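Local coordinates for protein ribulose bisphosphate carboxylase (Pyrococcus horikoshii, PDB 2D69) that probably catalyses the addition of carbon dioxide and water to ribulose 1,5-bisphosphate, yielding two molecules of 3-phosphoglycerate, in an archaeal pathway of AMP degradation, at residues R5-W10 with W59-M64; T91-E94 with Q100-S103; I46-E49 with G53-T56; Y19-D24 with K71-E76. All coordinates share one frame; numbering follows the deposited sequence.

Contact 1 of 4, residues R5-W10 with W59-M64; sequences RMKVEW and WKLPEM
Lys7 NZ is the polar atom on which this contact turns: it donates to Arg5 O of its own segment at 2.8 Å and is also hydrogen-bonded to Leu58 O, the carbonyl just before 59-64. The approach to Arg5 O is moderately bent, with a C=O...N angle of 152° and the nitrogen tilted 18° from the carbonyl plane. Two backbone oxygens, one in 5-10 and one just ahead of 59-64, therefore share one ammonium group; no hydrogen bond runs between the segments themselves. A third carbonyl lies against the methylene chain, Trp59 O coming within 3.4 Å of Lys7 CD. The bend of the lysine explains this course: a chi2 of 92° turns the chain after CG, and the extended remainder carries NZ back toward Arg5 O. The apolar half of the contact lies closer to the lysine backbone. There Lys7 CG packs on Leu61 CG at 3.7 Å, and Lys7 CB faces Leu61 CD2 at 3.9 Å, the two side chains sliding past each other in opposite directions. Both also touch the Trp55 ring, so stem, leucine and indole form one apolar cluster while the charged end of Lys7 is tied to carbonyls. Beyond Leu61 the segment meets another subunit, where Glu63 N bonds to Glu169 of that second copy. Backbone hydrogen bonds of Lys7 with Thr57 and of Glu9 with Trp55 identify the setting as a small two-stranded antiparallel sheet, 7-9 with 55-57, at the periphery of the Rubisco N-terminal domain.

Contact 2 of 4, residues T91-E94 with Q100-S103; sequences TLFE and QLFS
Leu101 CD1 rests over one face of the Phe93 ring, 4.0 Å from its centroid and 26° off the ring normal, a CH-pi contact displaced toward the rim; its nearest ring atom is Phe93 CE1 at 3.6 Å. The opposite face is taken by Leu92 CB, so the phenyl is clasped between two leucines. At the ring edge, near its plane, stands the amide of Gln100, turned 62° against the ring. This amide also lies along the backbone of 92-94: in the model Gln100 OE1 is 2.9 Å from Leu92 O and Gln100 NE2 2.9 Å from Glu94 N, but the group is probably turned over. Gln100 reaches the loop because CG stands opposite the backbone N (chi1 -171°) and the chain then bends at chi2. Replacing it by an alanine would probably open a gap beside the Phe93 edge and deprive the Leu92–Glu94 backbone of its polar neighbour. Further out, Gln100 N bonds to Ser97 OG, and Glu94 bonds to Thr192 and forms a salt bridge with Arg237, both of a second subunit. With the amide turned back, its NH2 would face Leu92 O and its oxygen Glu94 N, so the helix side chain may satisfy the loop backbone beside the apolar clasp.

Contact 3 of 4, residues I46-E49 with G53-T56; sequences IASE and GTWT
The tight connection from the C-terminal end of helix 39-49 into strand 55-57, part of the N-terminal domain of Rubisco, is closed where Ser48 meets Gly53. Gly53 N donates to Ser48 O at 2.7 Å, but the N-H...O angle of 128° marks the bond as weak despite its length. Gly53 has a phi of 84°, a value that favours glycine, and the chain turns there from the helix end toward the strand. The Ser48 hydroxyl lies over the same turn, OG standing 3.2 Å from Gly53 C. One residue on, Ser48 OG also meets the methyl of Thr54, with CG2 at 3.4 Å. That methyl faces the serine because Thr54 OG1 occupies the crowded position between backbone N and carbonyl carbon (chi1 57°). Just after the helix, the hydroxyls of Ser50 and Ser51 bond back to Ile46 O and Ala47 O. Across the interface Glu49 O makes a weak hydrogen bond to Lys162 of a second subunit, a predicted substrate-binding residue, consistent with this turn lying near that subunit's active site. Within the chain, Ile46 and Ala47 pack on Ile86 of strand 81-88, Ile46 also reaches strand 26-34, and Trp55 joins strand 7-9 through a backbone bond with Glu9.

Contact 4 of 4, residues Y19-D24 with K71-E76; sequences YEPGRD and KVFYLE
The loop 19-24 comes nearest the strand 71-76 at Tyr19 and Phe73, whose CA atoms are 5.4 Å apart, with no direct hydrogen bond between the segments. A water sits between the two backbones, 2.7 Å from Tyr19 O and 2.9 Å from Phe73 O; more acceptors lie in reach than the water has protons, so both bonds cannot be taken as certain. The principal side-chain contact is a CH-pi interaction: Pro21 CG stands 3.6 Å from the centroid of the Phe73 ring, only 5° off the normal, hence squarely over the face. Phe73 presents that face with CG set between its backbone N and carbonyl carbon (chi1 73°). Nearer the backbone, Phe73 CB lies 3.5 Å from Tyr19 O and meets the edge of the tyrosine ring, while Lys71 CB approaches Tyr19 CD1 at 4.1 Å. Were Phe73 an alanine, Pro21 would probably lose the ring it rests on, and a gap would be likely to open between loop and strand. The Tyr19 hydroxyl bonds to Glu25, and farther along the loop Arg23 and Asp24 form salt bridges with Asp24 and Arg23 of a third subunit. Phe73 and Tyr74 both face Lys85, the mark of a classic beta bulge, here in the strand that ends, within this chain, the mixed sheet of the N-terminal domain.

In the fold
Contacts 2 and 3 are buried, whereas contacts 1 and 4 lie at the surface. Contacts 1 and 3 hold the same small sheet, since strands 7-9 and 55-57 pair in it; their centres are 12 Å apart, and contact 3 is nested inside the chain loop closed by contact 1. Contact 3 is likewise nested within contact 4, and Ala47 CB touches Val72 CG2 at 3.8 Å. Contact 2 follows the others in sequence and touches contact 1 where Met64 packs on Thr91. The chemistry does not simply follow burial: CH-pi packing serves both buried contact 2 and surface contact 4, the latter with a water, whereas contact 1 relies on a lysine shared by carbonyls and contact 3 has a weak backbone bond.

Contact 1 of 4, residues R5-W10 with W59-M64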
loop_
_atom_site.group_PDB
_atom_site.type_symbol
_atom_site.label_atom_id
_atom_site.label_comp_id
_atom_site.label_asym_id
_atom_site.label_seq_id
_atom_site.Cartn_x
_atom_site.Cartn_y
_atom_site.Cartn_z
ATOM N N ARG A 5 -38.835 -26.266 33.163
ATOM C CA ARG A 5 -37.761 -27.204 33.354
ATOM C C ARG A 5 -36.551 -26.421 33.891
ATOM O O ARG A 5 -36.002 -25.569 33.184
ATOM C CB ARG A 5 -37.454 -27.890 31.999
ATOM C CG ARG A 5 -38.617 -28.803 31.522
ATOM C CD ARG A 5 -38.601 -29.349 30.061
ATOM N NE ARG A 5 -37.479 -28.934 29.198
ATOM C CZ ARG A 5 -37.235 -29.465 27.986
ATOM N NH1 ARG A 5 -38.022 -30.430 27.479
ATOM N NH2 ARG A 5 -36.213 -29.024 27.267
ATOM N N MET A 6 -36.211 -26.662 35.161
ATOM C CA MET A 6 -34.928 -26.249 35.739
ATOM C C MET A 6 -33.834 -27.252 35.308
ATOM O O MET A 6 -33.870 -28.418 35.630
ATOM C CB MET A 6 -35.055 -26.118 37.274
ATOM C CG MET A 6 -33.952 -25.261 37.969
ATOM S SD MET A 6 -34.089 -23.402 37.767
ATOM C CE MET A 6 -33.841 -22.863 39.567
ATOM N N LYS A 7 -32.864 -26.785 34.538
ATOM C CA LYS A 7 -31.805 -27.643 34.071
ATOM C C LYS A 7 -30.704 -27.662 35.126
ATOM O O LYS A 7 -30.299 -26.616 35.620
ATOM C CB LYS A 7 -31.286 -27.146 32.715
ATOM C CG LYS A 7 -32.373 -27.176 31.615
ATOM C CD LYS A 7 -33.117 -25.848 31.534
ATOM C CE LYS A 7 -34.251 -25.920 30.606
ATOM N NZ LYS A 7 -35.016 -24.669 30.707
ATOM N N VAL A 8 -30.238 -28.852 35.483
ATOM C CA VAL A 8 -29.239 -29.026 36.536
ATOM C C VAL A 8 -28.131 -29.838 35.919
ATOM O O VAL A 8 -28.372 -30.735 35.123
ATOM C CB VAL A 8 -29.835 -29.719 37.789
ATOM C CG1 VAL A 8 -28.791 -29.857 38.924
ATOM C CG2 VAL A 8 -31.029 -28.935 38.278
ATOM N N GLU A 9 -26.906 -29.441 36.179
ATOM C CA GLU A 9 -25.748 -30.186 35.725
ATOM C C GLU A 9 -24.819 -30.213 36.919
ATOM O O GLU A 9 -24.687 -29.209 37.625
ATOM C CB GLU A 9 -25.130 -29.502 34.520
ATOM C CG GLU A 9 -23.934 -30.235 33.943
ATOM C CD GLU A 9 -24.321 -31.535 33.281
ATOM O OE1 GLU A 9 -24.615 -32.495 34.017
ATOM O OE2 GLU A 9 -24.314 -31.591 32.026
ATOM N N TRP A 10 -24.236 -31.371 37.197
ATOM C CA TRP A 10 -23.436 -31.564 38.407
ATOM C C TRP A 10 -22.157 -32.337 38.088
ATOM O O TRP A 10 -22.060 -32.983 37.047
ATOM C CB TRP A 10 -24.263 -32.256 39.493
ATOM C CG TRP A 10 -24.627 -33.683 39.185
ATOM C CD1 TRP A 10 -24.085 -34.805 39.748
ATOM C CD2 TRP A 10 -25.602 -34.156 38.230
ATOM N NE1 TRP A 10 -24.655 -35.943 39.216
ATOM C CE2 TRP A 10 -25.591 -35.579 38.282
ATOM C CE3 TRP A 10 -26.493 -33.530 37.345
ATOM C CZ2 TRP A 10 -26.425 -36.376 37.477
ATOM C CZ3 TRP A 10 -27.313 -34.324 36.540
ATOM C CH2 TRP A 10 -27.273 -35.736 36.617
ATOM N N TRP A 59 -33.217 -21.078 32.219
ATOM C CA TRP A 59 -32.982 -20.656 30.817
ATOM C C TRP A 59 -32.751 -21.853 29.922
ATOM O O TRP A 59 -32.082 -22.793 30.313
ATOM C CB TRP A 59 -31.782 -19.678 30.680
ATOM C CG TRP A 59 -31.845 -18.912 29.379
ATOM C CD1 TRP A 59 -31.090 -19.085 28.263
ATOM C CD2 TRP A 59 -32.783 -17.888 29.077
ATOM N NE1 TRP A 59 -31.502 -18.220 27.270
ATOM C CE2 TRP A 59 -32.555 -17.481 27.756
ATOM C CE3 TRP A 59 -33.844 -17.276 29.814
ATOM C CZ2 TRP A 59 -33.311 -16.495 27.146
ATOM C CZ3 TRP A 59 -34.573 -16.302 29.220
ATOM C CH2 TRP A 59 -34.321 -15.930 27.886
ATOM N N LYS A 60 -33.280 -21.786 28.708
ATOM C CA LYS A 60 -33.062 -22.839 27.726
ATOM C C LYS A 60 -31.576 -23.066 27.450
ATOM O O LYS A 60 -30.811 -22.135 27.086
ATOM C CB LYS A 60 -33.829 -22.572 26.409
ATOM C CG LYS A 60 -33.573 -23.623 25.277
ATOM C CD LYS A 60 -34.519 -23.474 24.061
ATOM C CE LYS A 60 -34.470 -24.741 23.159
ATOM N NZ LYS A 60 -35.550 -24.694 22.082
ATOM N N LEU A 61 -31.179 -24.324 27.566
ATOM C CA LEU A 61 -29.833 -24.751 27.228
ATOM C C LEU A 61 -29.561 -24.573 25.764
ATOM O O LEU A 61 -30.396 -24.900 24.944
ATOM C CB LEU A 61 -29.632 -26.241 27.529
ATOM C CG LEU A 61 -29.753 -26.613 28.992
ATOM C CD1 LEU A 61 -29.353 -28.064 29.148
ATOM C CD2 LEU A 61 -28.938 -25.698 29.956
ATOM N N PRO A 62 -28.378 -24.091 25.439
ATOM C CA PRO A 62 -27.939 -24.013 24.045
ATOM C C PRO A 62 -27.746 -25.427 23.497
ATOM O O PRO A 62 -27.198 -26.323 24.177
ATOM C CB PRO A 62 -26.605 -23.282 24.123
ATOM C CG PRO A 62 -26.197 -23.306 25.534
ATOM C CD PRO A 62 -27.365 -23.600 26.376
ATOM N N GLU A 63 -28.194 -25.612 22.265
ATOM C CA GLU A 63 -28.323 -26.939 21.687
ATOM C C GLU A 63 -27.020 -27.718 21.712
ATOM O O GLU A 63 -27.034 -28.924 21.963
ATOM C CB GLU A 63 -28.807 -26.815 20.267
ATOM C CG GLU A 63 -30.303 -26.711 20.109
ATOM C CD GLU A 63 -30.714 -27.136 18.689
ATOM O OE1 GLU A 63 -31.273 -26.289 17.955
ATOM O OE2 GLU A 63 -30.426 -28.310 18.281
ATOM N N MET A 64 -25.893 -27.037 21.490
ATOM C CA MET A 64 -24.600 -27.691 21.472
ATOM C C MET A 64 -23.985 -27.971 22.836
ATOM O O MET A 64 -22.929 -28.592 22.914
ATOM C CB MET A 64 -23.610 -26.875 20.593
ATOM C CG MET A 64 -24.042 -26.767 19.145
ATOM S SD MET A 64 -24.114 -28.379 18.360
ATOM C CE MET A 64 -22.383 -28.806 18.257
#

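Contact 2 of 4, residues T91-E94 with Q100-S103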
loop_
_atom_site.group_PDB
_atom_site.type_symbol
_atom_site.label_atom_id
_atom_site.label_comp_id
_atom_site.label_asym_id
_atom_site.label_seq_id
_atom_site.Cartn_x
_atom_site.Cartn_y
_atom_site.Cartn_z
ATOM N N THR A 91 -16.106 -30.241 19.295
ATOM C CA THR A 91 -16.994 -29.107 19.370
ATOM C C THR A 91 -16.602 -28.076 20.451
ATOM O O THR A 91 -17.175 -26.970 20.508
ATOM C CB THR A 91 -18.433 -29.621 19.646
ATOM O OG1 THR A 91 -18.382 -30.563 20.708
ATOM C CG2 THR A 91 -18.968 -30.481 18.466
ATOM N N LEU A 92 -15.724 -28.453 21.383
ATOM C CA LEU A 92 -15.322 -27.573 22.455
ATOM C C LEU A 92 -14.141 -26.718 22.017
ATOM O O LEU A 92 -13.757 -25.800 22.740
ATOM C CB LEU A 92 -14.868 -28.365 23.681
ATOM C CG LEU A 92 -15.880 -28.888 24.648
ATOM C CD1 LEU A 92 -15.193 -30.031 25.415
ATOM C CD2 LEU A 92 -16.410 -27.763 25.585
ATOM N N PHE A 93 -13.573 -26.991 20.827
ATOM C CA PHE A 93 -12.312 -26.373 20.437
ATOM C C PHE A 93 -12.335 -25.523 19.191
ATOM O O PHE A 93 -13.019 -25.841 18.156
ATOM C CB PHE A 93 -11.245 -27.456 20.301
ATOM C CG PHE A 93 -11.016 -28.224 21.560
ATOM C CD1 PHE A 93 -10.865 -27.573 22.778
ATOM C CD2 PHE A 93 -11.158 -29.602 21.581
ATOM C CE1 PHE A 93 -10.681 -28.291 23.931
ATOM C CE2 PHE A 93 -11.029 -30.321 22.765
ATOM C CZ PHE A 93 -10.801 -29.656 23.929
ATOM N N GLU A 94 -11.596 -24.423 19.260
ATOM C CA GLU A 94 -11.348 -23.645 18.067
ATOM C C GLU A 94 -10.154 -24.239 17.423
ATOM O O GLU A 94 -9.024 -24.134 17.939
ATOM C CB GLU A 94 -11.129 -22.162 18.378
ATOM C CG GLU A 94 -10.877 -21.313 17.157
ATOM C CD GLU A 94 -10.577 -19.836 17.494
ATOM O OE1 GLU A 94 -10.717 -19.368 18.689
ATOM O OE2 GLU A 94 -10.253 -19.166 16.507
ATOM N N GLN A 100 -6.351 -21.658 22.586
ATOM C CA GLN A 100 -7.705 -21.966 23.116
ATOM C C GLN A 100 -7.811 -23.340 23.780
ATOM O O GLN A 100 -8.534 -23.510 24.804
ATOM C CB GLN A 100 -8.807 -21.785 22.026
ATOM C CG GLN A 100 -10.279 -21.892 22.666
ATOM C CD GLN A 100 -10.882 -23.297 22.617
ATOM O OE1 GLN A 100 -11.914 -23.579 23.272
ATOM N NE2 GLN A 100 -10.271 -24.169 21.845
ATOM N N LEU A 101 -7.143 -24.343 23.206
ATOM C CA LEU A 101 -7.033 -25.685 23.815
ATOM C C LEU A 101 -6.522 -25.572 25.258
ATOM O O LEU A 101 -7.170 -26.054 26.232
ATOM C CB LEU A 101 -6.107 -26.581 22.976
ATOM C CG LEU A 101 -5.814 -27.967 23.618
ATOM C CD1 LEU A 101 -7.104 -28.690 23.885
ATOM C CD2 LEU A 101 -4.901 -28.793 22.747
ATOM N N PHE A 102 -5.398 -24.894 25.426
ATOM C CA PHE A 102 -4.780 -24.734 26.735
ATOM C C PHE A 102 -5.591 -23.866 27.673
ATOM O O PHE A 102 -5.580 -24.090 28.870
ATOM C CB PHE A 102 -3.349 -24.210 26.610
ATOM C CG PHE A 102 -2.327 -25.306 26.483
ATOM C CD1 PHE A 102 -2.607 -26.472 25.764
ATOM C CD2 PHE A 102 -1.109 -25.217 27.146
ATOM C CE1 PHE A 102 -1.660 -27.506 25.681
ATOM C CE2 PHE A 102 -0.174 -26.227 27.033
ATOM C CZ PHE A 102 -0.463 -27.380 26.302
ATOM N N SER A 103 -6.326 -22.897 27.154
ATOM C CA SER A 103 -7.254 -22.183 28.030
ATOM C C SER A 103 -8.321 -23.125 28.643
ATOM O O SER A 103 -8.792 -22.936 29.812
ATOM C CB SER A 103 -7.931 -21.087 27.239
ATOM O OG SER A 103 -8.550 -20.206 28.155
#

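Contact 3 of 4, residues I46-E49 with G53-T56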
loop_
_atom_site.group_PDB
_atom_site.type_symbol
_atom_site.label_atom_id
_atom_site.label_comp_id
_atom_site.label_asym_id
_atom_site.label_seq_id
_atom_site.Cartn_x
_atom_site.Cartn_y
_atom_site.Cartn_z
ATOM N N ILE A 46 -12.786 -31.460 37.265
ATOM C CA ILE A 46 -11.825 -31.201 36.178
ATOM C C ILE A 46 -12.537 -31.203 34.808
ATOM O O ILE A 46 -12.311 -30.304 33.970
ATOM C CB ILE A 46 -10.668 -32.201 36.196
ATOM C CG1 ILE A 46 -9.948 -32.111 37.542
ATOM C CG2 ILE A 46 -9.658 -31.835 35.068
ATOM C CD1 ILE A 46 -9.090 -33.349 37.887
ATOM N N ALA A 47 -13.389 -32.206 34.589
ATOM C CA ALA A 47 -14.035 -32.420 33.267
ATOM C C ALA A 47 -15.002 -31.264 32.973
ATOM O O ALA A 47 -15.119 -30.714 31.852
ATOM C CB ALA A 47 -14.753 -33.775 33.274
ATOM N N SER A 48 -15.684 -30.891 34.035
ATOM C CA SER A 48 -16.645 -29.806 34.032
ATOM C C SER A 48 -16.038 -28.429 33.681
ATOM O O SER A 48 -16.488 -27.726 32.767
ATOM C CB SER A 48 -17.232 -29.725 35.439
ATOM O OG SER A 48 -18.156 -28.720 35.416
ATOM N N GLU A 49 -15.008 -28.048 34.421
ATOM C CA GLU A 49 -14.437 -26.741 34.308
ATOM C C GLU A 49 -13.647 -26.643 32.978
ATOM O O GLU A 49 -13.505 -25.560 32.417
ATOM C CB GLU A 49 -13.596 -26.448 35.538
ATOM C CG GLU A 49 -13.012 -25.043 35.604
ATOM C CD GLU A 49 -14.057 -23.961 35.860
ATOM O OE1 GLU A 49 -15.175 -24.301 36.372
ATOM O OE2 GLU A 49 -13.745 -22.779 35.533
ATOM N N GLY A 53 -18.980 -26.721 32.217
ATOM C CA GLY A 53 -19.187 -26.188 33.549
ATOM C C GLY A 53 -20.424 -26.825 34.113
ATOM O O GLY A 53 -21.007 -27.691 33.475
ATOM N N THR A 54 -20.800 -26.420 35.311
ATOM C CA THR A 54 -22.065 -26.852 35.935
ATOM C C THR A 54 -22.892 -25.631 36.241
ATOM O O THR A 54 -22.396 -24.484 36.232
ATOM C CB THR A 54 -21.887 -27.600 37.261
ATOM O OG1 THR A 54 -21.162 -26.787 38.169
ATOM C CG2 THR A 54 -21.045 -28.864 37.144
ATOM N N TRP A 55 -24.160 -25.881 36.525
ATOM C CA TRP A 55 -25.139 -24.810 36.592
ATOM C C TRP A 55 -26.517 -25.319 36.987
ATOM O O TRP A 55 -26.819 -26.511 36.912
ATOM C CB TRP A 55 -25.256 -24.130 35.221
ATOM C CG TRP A 55 -24.990 -25.082 34.107
ATOM C CD1 TRP A 55 -23.782 -25.308 33.456
ATOM C CD2 TRP A 55 -25.925 -25.952 33.498
ATOM N NE1 TRP A 55 -23.940 -26.278 32.487
ATOM C CE2 TRP A 55 -25.238 -26.695 32.500
ATOM C CE3 TRP A 55 -27.261 -26.219 33.710
ATOM C CZ2 TRP A 55 -25.859 -27.650 31.733
ATOM C CZ3 TRP A 55 -27.858 -27.164 32.961
ATOM C CH2 TRP A 55 -27.169 -27.858 31.965
ATOM N N THR A 56 -27.323 -24.338 37.360
ATOM C CA THR A 56 -28.729 -24.465 37.701
ATOM C C THR A 56 -29.366 -23.261 37.016
ATOM O O THR A 56 -28.979 -22.105 37.282
ATOM C CB THR A 56 -28.822 -24.339 39.188
ATOM O OG1 THR A 56 -28.145 -25.463 39.774
ATOM C CG2 THR A 56 -30.246 -24.407 39.690
#

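Contact 4 of 4, residues Y19-D24 with K71-E76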
loop_
_atom_site.group_PDB
_atom_site.type_symbol
_atom_site.label_atom_id
_atom_site.label_comp_id
_atom_site.label_asym_id
_atom_site.label_seq_id
_atom_site.Cartn_x
_atom_site.Cartn_y
_atom_site.Cartn_z
ATOM N N TYR A 19 -17.484 -45.354 29.709
ATOM C CA TYR A 19 -17.460 -44.650 28.439
ATOM C C TYR A 19 -16.229 -45.031 27.633
ATOM O O TYR A 19 -15.123 -45.121 28.176
ATOM C CB TYR A 19 -17.495 -43.135 28.656
ATOM C CG TYR A 19 -17.513 -42.319 27.373
ATOM C CD1 TYR A 19 -16.386 -41.628 26.952
ATOM C CD2 TYR A 19 -18.647 -42.265 26.573
ATOM C CE1 TYR A 19 -16.386 -40.854 25.756
ATOM C CE2 TYR A 19 -18.667 -41.529 25.381
ATOM C CZ TYR A 19 -17.527 -40.828 24.970
ATOM O OH TYR A 19 -17.557 -40.079 23.802
ATOM N N GLU A 20 -16.423 -45.241 26.332
ATOM C CA GLU A 20 -15.342 -45.608 25.418
ATOM C C GLU A 20 -15.192 -44.483 24.397
ATOM O O GLU A 20 -16.001 -44.341 23.487
ATOM C CB GLU A 20 -15.650 -46.929 24.717
ATOM C CG GLU A 20 -15.309 -48.183 25.533
ATOM C CD GLU A 20 -15.988 -49.438 24.985
ATOM O OE1 GLU A 20 -16.347 -50.300 25.818
ATOM O OE2 GLU A 20 -16.177 -49.561 23.733
ATOM N N PRO A 21 -14.157 -43.677 24.534
ATOM C CA PRO A 21 -14.004 -42.536 23.630
ATOM C C PRO A 21 -13.777 -42.937 22.172
ATOM O O PRO A 21 -13.097 -43.906 21.925
ATOM C CB PRO A 21 -12.777 -41.772 24.180
ATOM C CG PRO A 21 -12.265 -42.517 25.357
ATOM C CD PRO A 21 -13.079 -43.783 25.537
ATOM N N GLY A 22 -14.353 -42.182 21.243
ATOM C CA GLY A 22 -14.070 -42.289 19.810
ATOM C C GLY A 22 -12.681 -41.826 19.409
ATOM O O GLY A 22 -12.042 -41.052 20.126
ATOM N N ARG A 23 -12.219 -42.290 18.243
ATOM C CA ARG A 23 -10.901 -41.915 17.739
ATOM C C ARG A 23 -10.797 -40.384 17.423
ATOM O O ARG A 23 -9.696 -39.849 17.295
ATOM C CB ARG A 23 -10.517 -42.779 16.496
ATOM C CG ARG A 23 -11.511 -42.680 15.297
ATOM C CD ARG A 23 -10.992 -43.260 13.914
ATOM N NE ARG A 23 -12.010 -43.080 12.854
ATOM C CZ ARG A 23 -12.325 -43.990 11.919
ATOM N NH1 ARG A 23 -11.698 -45.165 11.868
ATOM N NH2 ARG A 23 -13.285 -43.736 11.025
ATOM N N ASP A 24 -11.946 -39.730 17.284
ATOM C CA ASP A 24 -12.058 -38.315 16.974
ATOM C C ASP A 24 -12.320 -37.434 18.228
ATOM O O ASP A 24 -12.723 -36.287 18.104
ATOM C CB ASP A 24 -13.135 -38.092 15.898
ATOM C CG ASP A 24 -14.505 -38.590 16.328
ATOM O OD1 ASP A 24 -15.519 -38.183 15.690
ATOM O OD2 ASP A 24 -14.657 -39.413 17.279
ATOM N N LYS A 71 -15.879 -36.051 29.339
ATOM C CA LYS A 71 -16.253 -37.231 30.124
ATOM C C LYS A 71 -15.035 -37.893 30.740
ATOM O O LYS A 71 -14.091 -38.226 30.018
ATOM C CB LYS A 71 -16.995 -38.234 29.245
ATOM C CG LYS A 71 -18.500 -37.935 29.081
ATOM C CD LYS A 71 -19.404 -38.523 30.204
ATOM C CE LYS A 71 -20.851 -37.925 30.193
ATOM N NZ LYS A 71 -20.837 -36.410 29.885
ATOM N N VAL A 72 -15.062 -38.115 32.050
ATOM C CA VAL A 72 -14.017 -38.884 32.723
ATOM C C VAL A 72 -14.289 -40.347 32.455
ATOM O O VAL A 72 -15.318 -40.858 32.874
ATOM C CB VAL A 72 -14.001 -38.677 34.260
ATOM C CG1 VAL A 72 -12.845 -39.479 34.878
ATOM C CG2 VAL A 72 -13.909 -37.197 34.616
ATOM N N PHE A 73 -13.373 -41.021 31.756
ATOM C CA PHE A 73 -13.566 -42.411 31.377
ATOM C C PHE A 73 -12.598 -43.414 32.039
ATOM O O PHE A 73 -12.809 -44.649 31.964
ATOM C CB PHE A 73 -13.541 -42.527 29.860
ATOM C CG PHE A 73 -12.184 -42.368 29.239
ATOM C CD1 PHE A 73 -11.357 -43.476 29.065
ATOM C CD2 PHE A 73 -11.738 -41.109 28.803
ATOM C CE1 PHE A 73 -10.097 -43.349 28.482
ATOM C CE2 PHE A 73 -10.480 -40.961 28.197
ATOM C CZ PHE A 73 -9.658 -42.080 28.029
ATOM N N TYR A 74 -11.552 -42.876 32.665
ATOM C CA TYR A 74 -10.562 -43.647 33.407
ATOM C C TYR A 74 -10.251 -42.939 34.720
ATOM O O TYR A 74 -10.024 -41.734 34.742
ATOM C CB TYR A 74 -9.292 -43.755 32.575
ATOM C CG TYR A 74 -8.096 -44.393 33.254
ATOM C CD1 TYR A 74 -7.656 -45.673 32.866
ATOM C CD2 TYR A 74 -7.376 -43.714 34.223
ATOM C CE1 TYR A 74 -6.535 -46.262 33.438
ATOM C CE2 TYR A 74 -6.254 -44.287 34.806
ATOM C CZ TYR A 74 -5.837 -45.567 34.406
ATOM O OH TYR A 74 -4.737 -46.150 34.984
ATOM N N LEU A 75 -10.221 -43.686 35.806
ATOM C CA LEU A 75 -9.915 -43.114 37.108
ATOM C C LEU A 75 -9.333 -44.174 38.032
ATOM O O LEU A 75 -10.021 -45.100 38.392
ATOM C CB LEU A 75 -11.175 -42.525 37.751
ATOM C CG LEU A 75 -10.952 -41.980 39.167
ATOM C CD1 LEU A 75 -9.881 -40.868 39.089
ATOM C CD2 LEU A 75 -12.222 -41.450 39.811
ATOM N N GLU A 76 -8.066 -44.042 38.399
ATOM C CA GLU A 76 -7.403 -45.043 39.238
ATOM C C GLU A 76 -6.416 -44.395 40.187
ATOM O O GLU A 76 -5.846 -43.359 39.909
ATOM C CB GLU A 76 -6.649 -46.099 38.406
ATOM C CG GLU A 76 -7.454 -46.784 37.296
ATOM C CD GLU A 76 -8.467 -47.809 37.791
ATOM O OE1 GLU A 76 -8.589 -48.047 39.019
ATOM O OE2 GLU A 76 -9.152 -48.387 36.928
HETATM O O HOH W 1 -13.515 -46.550 29.847
#